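Long-range contact in D-alanyl transferase DltD (Enterococcus faecium TX0133A04, PDB 6PFX), which probably takes part in adding D-alanine to lipoteichoic acid in the Gram-positive cell wall, as an SGNH-hydrolase-like transferase of the DltD family: residues Gly313-Gln325 with Phe381-Gln395. Sequence-based numbering, arbitrary orientation.
Sequences GFAKKIKFQLNSQ and FFSKSWQHQIPDKLQ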
loop_
_atom_site.group_PDB
_atom_site.type_symbol
_atom_site.label_atom_id
_atom_site.label_comp_id
_atom_site.label_asym_id
_atom_site.label_seq_id
_atom_site.Cartn_x
_atom_site.Cartn_y
_atom_site.Cartn_z
ATOM N N GLY A 313 13.292 -10.402 -10.434
ATOM C CA GLY A 313 12.735 -11.648 -9.937
ATOM C C GLY A 313 11.596 -11.427 -8.962
ATOM O O GLY A 313 10.586 -12.139 -9.005
ATOM N N PHE A 314 11.737 -10.439 -8.068
ATOM C CA PHE A 314 10.610 -10.074 -7.221
ATOM C C PHE A 314 9.387 -9.749 -8.076
ATOM O O PHE A 314 8.269 -10.222 -7.812
ATOM C CB PHE A 314 10.922 -8.885 -6.299
ATOM C CG PHE A 314 9.675 -8.258 -5.758
ATOM C CD1 PHE A 314 9.001 -8.827 -4.688
ATOM C CD2 PHE A 314 9.135 -7.142 -6.363
ATOM C CE1 PHE A 314 7.829 -8.285 -4.220
ATOM C CE2 PHE A 314 7.954 -6.603 -5.901
ATOM C CZ PHE A 314 7.291 -7.194 -4.839
ATOM N N ALA A 315 9.579 -8.923 -9.107
ATOM C CA ALA A 315 8.452 -8.515 -9.938
ATOM C C ALA A 315 7.848 -9.709 -10.658
ATOM O O ALA A 315 6.624 -9.831 -10.742
ATOM C CB ALA A 315 8.904 -7.469 -10.948
ATOM N N LYS A 316 8.691 -10.623 -11.156
ATOM C CA LYS A 316 8.177 -11.834 -11.791
ATOM C C LYS A 316 7.297 -12.617 -10.826
ATOM O O LYS A 316 6.218 -13.095 -11.204
ATOM C CB LYS A 316 9.338 -12.716 -12.261
ATOM C CG LYS A 316 8.918 -13.973 -13.039
ATOM C CD LYS A 316 10.109 -14.769 -13.566
ATOM C CE LYS A 316 9.670 -15.785 -14.601
ATOM N NZ LYS A 316 9.498 -17.125 -14.025
ATOM N N LYS A 317 7.748 -12.753 -9.580
ATOM C CA LYS A 317 7.025 -13.539 -8.591
ATOM C C LYS A 317 5.698 -12.879 -8.226
ATOM O O LYS A 317 4.654 -13.548 -8.167
ATOM C CB LYS A 317 7.897 -13.744 -7.351
ATOM C CG LYS A 317 7.252 -14.633 -6.308
ATOM C CD LYS A 317 8.255 -15.085 -5.246
ATOM C CE LYS A 317 7.563 -15.839 -4.120
ATOM N NZ LYS A 317 8.578 -16.430 -3.172
ATOM N N ILE A 318 5.707 -11.563 -7.983
ATOM C CA ILE A 318 4.460 -10.898 -7.599
ATOM C C ILE A 318 3.482 -10.856 -8.765
ATOM O O ILE A 318 2.268 -10.996 -8.563
ATOM C CB ILE A 318 4.726 -9.525 -6.951
ATOM C CG1 ILE A 318 3.611 -9.176 -5.959
ATOM C CG2 ILE A 318 4.899 -8.453 -7.980
ATOM C CD1 ILE A 318 3.578 -10.086 -4.755
ATOM N N LYS A 319 3.988 -10.714 -9.995
ATOM C CA LYS A 319 3.125 -10.727 -11.173
ATOM C C LYS A 319 2.532 -12.106 -11.421
ATOM O O LYS A 319 1.372 -12.205 -11.835
ATOM C CB LYS A 319 3.859 -10.158 -12.385
ATOM C CG LYS A 319 4.107 -8.656 -12.239
ATOM C CD LYS A 319 4.479 -7.969 -13.546
ATOM C CE LYS A 319 5.547 -8.700 -14.311
ATOM N NZ LYS A 319 6.016 -7.852 -15.449
ATOM N N PHE A 320 3.276 -13.177 -11.130
ATOM C CA PHE A 320 2.681 -14.508 -11.188
ATOM C C PHE A 320 1.528 -14.623 -10.198
ATOM O O PHE A 320 0.445 -15.121 -10.537
ATOM C CB PHE A 320 3.748 -15.564 -10.906
ATOM C CG PHE A 320 3.222 -16.962 -10.912
ATOM C CD1 PHE A 320 2.727 -17.543 -9.757
ATOM C CD2 PHE A 320 3.213 -17.696 -12.081
ATOM C CE1 PHE A 320 2.237 -18.845 -9.771
ATOM C CE2 PHE A 320 2.730 -18.986 -12.100
ATOM C CZ PHE A 320 2.228 -19.556 -10.949
ATOM N N GLN A 321 1.723 -14.129 -8.973
ATOM C CA GLN A 321 0.663 -14.226 -7.971
ATOM C C GLN A 321 -0.566 -13.438 -8.409
ATOM O O GLN A 321 -1.709 -13.884 -8.229
ATOM C CB GLN A 321 1.172 -13.713 -6.617
ATOM C CG GLN A 321 0.188 -13.893 -5.426
ATOM C CD GLN A 321 0.866 -13.623 -4.085
ATOM O OE1 GLN A 321 2.092 -13.458 -4.029
ATOM N NE2 GLN A 321 0.084 -13.554 -3.013
ATOM N N LEU A 322 -0.342 -12.263 -8.999
ATOM C CA LEU A 322 -1.433 -11.410 -9.458
ATOM C C LEU A 322 -2.119 -12.019 -10.674
ATOM O O LEU A 322 -3.327 -12.283 -10.650
ATOM C CB LEU A 322 -0.867 -10.013 -9.752
ATOM C CG LEU A 322 -0.491 -9.194 -8.513
ATOM C CD1 LEU A 322 0.296 -7.952 -8.853
ATOM C CD2 LEU A 322 -1.740 -8.782 -7.738
ATOM N N ASN A 323 -1.350 -12.269 -11.738
ATOM C CA ASN A 323 -1.917 -12.705 -13.007
ATOM C C ASN A 323 -2.579 -14.071 -12.891
ATOM O O ASN A 323 -3.621 -14.318 -13.514
ATOM C CB ASN A 323 -0.822 -12.765 -14.075
ATOM C CG ASN A 323 -0.307 -11.407 -14.474
ATOM O OD1 ASN A 323 -0.981 -10.386 -14.312
ATOM N ND2 ASN A 323 0.888 -11.389 -15.038
ATOM N N SER A 324 -1.978 -14.985 -12.126
ATOM C CA SER A 324 -2.539 -16.324 -12.027
ATOM C C SER A 324 -3.930 -16.303 -11.414
ATOM O O SER A 324 -4.690 -17.261 -11.582
ATOM C CB SER A 324 -1.641 -17.239 -11.190
ATOM O OG SER A 324 -1.653 -16.874 -9.821
ATOM N N GLN A 325 -4.267 -15.247 -10.681
ATOM C CA GLN A 325 -5.550 -15.153 -10.011
ATOM C C GLN A 325 -6.488 -14.150 -10.662
ATOM O O GLN A 325 -7.608 -13.957 -10.172
ATOM C CB GLN A 325 -5.317 -14.793 -8.537
ATOM C CG GLN A 325 -4.421 -15.814 -7.815
ATOM C CD GLN A 325 -4.328 -15.513 -6.336
ATOM O OE1 GLN A 325 -5.101 -16.039 -5.525
ATOM N NE2 GLN A 325 -3.374 -14.665 -5.971
ATOM N N PHE A 381 -1.310 -19.604 -2.059
ATOM C CA PHE A 381 -0.443 -18.439 -1.875
ATOM C C PHE A 381 -0.287 -18.046 -0.404
ATOM O O PHE A 381 0.534 -17.173 -0.103
ATOM C CB PHE A 381 -0.949 -17.275 -2.736
ATOM C CG PHE A 381 -0.722 -17.462 -4.213
ATOM C CD1 PHE A 381 0.568 -17.450 -4.739
ATOM C CD2 PHE A 381 -1.797 -17.598 -5.088
ATOM C CE1 PHE A 381 0.765 -17.603 -6.089
ATOM C CE2 PHE A 381 -1.590 -17.775 -6.440
ATOM C CZ PHE A 381 -0.311 -17.746 -6.943
ATOM N N PHE A 382 -1.033 -18.680 0.516
ATOM C CA PHE A 382 -0.811 -18.526 1.955
ATOM C C PHE A 382 0.312 -19.423 2.482
ATOM O O PHE A 382 0.743 -19.244 3.631
ATOM C CB PHE A 382 -2.119 -18.805 2.744
ATOM C CG PHE A 382 -3.188 -17.772 2.532
ATOM C CD1 PHE A 382 -2.949 -16.425 2.804
ATOM C CD2 PHE A 382 -4.434 -18.143 2.071
ATOM C CE1 PHE A 382 -3.939 -15.461 2.589
ATOM C CE2 PHE A 382 -5.422 -17.193 1.856
ATOM C CZ PHE A 382 -5.169 -15.845 2.121
ATOM N N SER A 383 0.803 -20.359 1.666
ATOM C CA SER A 383 1.701 -21.401 2.140
ATOM C C SER A 383 3.139 -20.925 2.254
ATOM O O SER A 383 3.575 -20.014 1.538
ATOM C CB SER A 383 1.691 -22.607 1.190
ATOM O OG SER A 383 2.340 -22.305 -0.036
ATOM N N LYS A 384 3.889 -21.595 3.133
ATOM C CA LYS A 384 5.320 -21.342 3.233
ATOM C C LYS A 384 6.034 -21.715 1.945
ATOM O O LYS A 384 7.059 -21.111 1.605
ATOM C CB LYS A 384 5.915 -22.086 4.433
ATOM C CG LYS A 384 5.459 -21.537 5.775
ATOM C CD LYS A 384 6.614 -21.063 6.649
ATOM C CE LYS A 384 6.092 -20.447 7.938
ATOM N NZ LYS A 384 7.197 -20.063 8.860
ATOM N N SER A 385 5.514 -22.699 1.215
ATOM C CA SER A 385 6.104 -23.040 -0.070
ATOM C C SER A 385 6.122 -21.829 -0.985
ATOM O O SER A 385 7.143 -21.517 -1.606
ATOM C CB SER A 385 5.316 -24.164 -0.715
ATOM O OG SER A 385 5.805 -24.455 -2.011
ATOM N N TRP A 386 4.990 -21.133 -1.089
ATOM C CA TRP A 386 4.946 -19.931 -1.910
ATOM C C TRP A 386 5.895 -18.858 -1.378
ATOM O O TRP A 386 6.617 -18.213 -2.150
ATOM C CB TRP A 386 3.510 -19.398 -2.012
ATOM C CG TRP A 386 3.499 -18.123 -2.817
ATOM C CD1 TRP A 386 3.214 -16.865 -2.375
ATOM C CD2 TRP A 386 3.881 -17.989 -4.186
ATOM N NE1 TRP A 386 3.377 -15.955 -3.392
ATOM C CE2 TRP A 386 3.772 -16.622 -4.521
ATOM C CE3 TRP A 386 4.278 -18.896 -5.169
ATOM C CZ2 TRP A 386 4.064 -16.141 -5.795
ATOM C CZ3 TRP A 386 4.566 -18.422 -6.426
ATOM C CH2 TRP A 386 4.427 -17.057 -6.741
ATOM N N GLN A 387 5.901 -18.643 -0.061
ATOM C CA GLN A 387 6.785 -17.639 0.521
ATOM C C GLN A 387 8.237 -17.879 0.127
ATOM O O GLN A 387 8.989 -16.928 -0.117
ATOM C CB GLN A 387 6.623 -17.634 2.042
ATOM C CG GLN A 387 5.250 -17.202 2.523
ATOM C CD GLN A 387 5.026 -17.480 3.999
ATOM O OE1 GLN A 387 5.949 -17.412 4.807
ATOM N NE2 GLN A 387 3.795 -17.798 4.353
ATOM N N HIS A 388 8.638 -19.148 0.020
ATOM C CA HIS A 388 10.015 -19.521 -0.279
ATOM C C HIS A 388 10.258 -19.824 -1.757
ATOM O O HIS A 388 11.387 -20.165 -2.128
ATOM C CB HIS A 388 10.410 -20.755 0.550
ATOM C CG HIS A 388 10.259 -20.576 2.029
ATOM N ND1 HIS A 388 10.417 -19.359 2.655
ATOM C CD2 HIS A 388 9.979 -21.469 3.009
ATOM C CE1 HIS A 388 10.238 -19.508 3.955
ATOM N NE2 HIS A 388 9.969 -20.777 4.196
ATOM N N GLN A 389 9.244 -19.674 -2.608
ATOM C CA GLN A 389 9.335 -20.098 -4.001
ATOM C C GLN A 389 10.325 -19.230 -4.767
ATOM O O GLN A 389 10.215 -18.003 -4.761
ATOM C CB GLN A 389 7.952 -19.966 -4.650
ATOM C CG GLN A 389 7.937 -20.060 -6.177
ATOM C CD GLN A 389 7.683 -21.461 -6.683
ATOM O OE1 GLN A 389 6.756 -22.137 -6.243
ATOM N NE2 GLN A 389 8.497 -21.898 -7.631
ATOM N N ILE A 390 11.251 -19.871 -5.469
ATOM C CA ILE A 390 12.168 -19.148 -6.363
ATOM C C ILE A 390 11.428 -18.794 -7.637
ATOM O O ILE A 390 10.780 -19.668 -8.235
ATOM C CB ILE A 390 13.404 -20.007 -6.654
ATOM C CG1 ILE A 390 14.075 -20.411 -5.341
ATOM C CG2 ILE A 390 14.364 -19.242 -7.554
ATOM C CD1 ILE A 390 15.313 -21.301 -5.507
ATOM N N PRO A 391 11.493 -17.538 -8.109
ATOM C CA PRO A 391 10.654 -17.136 -9.249
ATOM C C PRO A 391 11.018 -17.771 -10.582
ATOM O O PRO A 391 10.167 -17.806 -11.478
ATOM C CB PRO A 391 10.857 -15.610 -9.330
ATOM C CG PRO A 391 11.402 -15.197 -8.054
ATOM C CD PRO A 391 12.136 -16.378 -7.460
ATOM N N ASP A 392 12.252 -18.248 -10.764
ATOM C CA ASP A 392 12.755 -18.472 -12.115
ATOM C C ASP A 392 12.016 -19.573 -12.863
ATOM O O ASP A 392 11.911 -19.509 -14.093
ATOM C CB ASP A 392 14.241 -18.819 -12.074
ATOM C CG ASP A 392 15.078 -17.720 -11.481
ATOM O OD1 ASP A 392 14.612 -17.074 -10.516
ATOM O OD2 ASP A 392 16.213 -17.522 -11.969
ATOM N N LYS A 393 11.525 -20.591 -12.174
ATOM C CA LYS A 393 10.813 -21.667 -12.854
ATOM C C LYS A 393 9.332 -21.387 -13.056
ATOM O O LYS A 393 8.656 -22.172 -13.732
ATOM C CB LYS A 393 11.044 -22.982 -12.114
ATOM C CG LYS A 393 12.442 -23.527 -12.392
ATOM C CD LYS A 393 12.831 -24.641 -11.443
ATOM C CE LYS A 393 13.688 -25.692 -12.147
ATOM N NZ LYS A 393 14.122 -26.775 -11.217
ATOM N N LEU A 394 8.820 -20.271 -12.551
ATOM C CA LEU A 394 7.404 -19.984 -12.703
ATOM C C LEU A 394 7.076 -19.703 -14.159
ATOM O O LEU A 394 7.810 -18.994 -14.854
ATOM C CB LEU A 394 7.020 -18.764 -11.881
ATOM C CG LEU A 394 7.114 -18.944 -10.376
ATOM C CD1 LEU A 394 6.838 -17.631 -9.680
ATOM C CD2 LEU A 394 6.161 -20.031 -9.878
ATOM N N GLN A 395 5.958 -20.252 -14.618
ATOM C CA GLN A 395 5.487 -19.975 -15.965
ATOM C C GLN A 395 3.969 -19.955 -15.953
ATOM O O GLN A 395 3.344 -20.840 -15.366
ATOM C CB GLN A 395 5.983 -21.048 -16.936
ATOM C CG GLN A 395 5.800 -20.688 -18.395
ATOM C CD GLN A 395 6.604 -21.581 -19.323
ATOM O OE1 GLN A 395 7.159 -22.599 -18.902
ATOM N NE2 GLN A 395 6.677 -21.198 -20.592
#
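In this SGNH-hydrolase-like alpha/beta fold, the C-terminal tail packs along helix 308-323, and Lys-317 and Phe-320 of the helix meet Trp-386 and Leu-394 of the tail. The other side of the helix covers the parallel sheet at strands 288-293 and 330-332. With CG anti to the backbone N (chi1 -176°) and the rest of the chain extended, Lys-317 slides over one face of the Trp-386 indole. Its CE lies 4.0 Å from the centroid of the Trp-386 six-membered ring. The ammonium group ends among backbone carbonyls of residues 386-389. Lys-317 NZ bonds Trp-386 O at 2.8 Å, nearly in line with the C=O bond, and takes a lone pair of Gln-389 O in its carbonyl plane. A bond to Gln-387 O is weak, and Arg-267 O is a further acceptor. This buried charge is therefore held by backbone oxygens. Lys-316 does the same nearer the solvent: Lys-316 NZ lies 2.7 Å from both Pro-391 O and Leu-394 O. Leu-394 N reaches Pro-391 O from the opposite face of that carbonyl.

The Phe-320 ring touches Leu-394, Trp-386 and Phe-381. Leu-394 CD2 sits over the centre of one face, 4.0 Å from the Phe-320 centroid. The Trp-386 six-membered ring is nearly parallel to Phe-320 but slid aside, with little overlap. Gln-321 CG lies over a face of Phe-381, and the Gln-321 amide plane runs nearly parallel to the Phe-381 ring, 4° apart. Ser-324 OG meets the Phe-381 edge while bonding Phe-320 O. Gln-321 NE2 is tied to Gln-276 and Phe-272. The indole N-H, Trp-386 NE1, reaches Gln-321 OE1 at 2.9 Å from above the amide plane, in a bent bond of 142°.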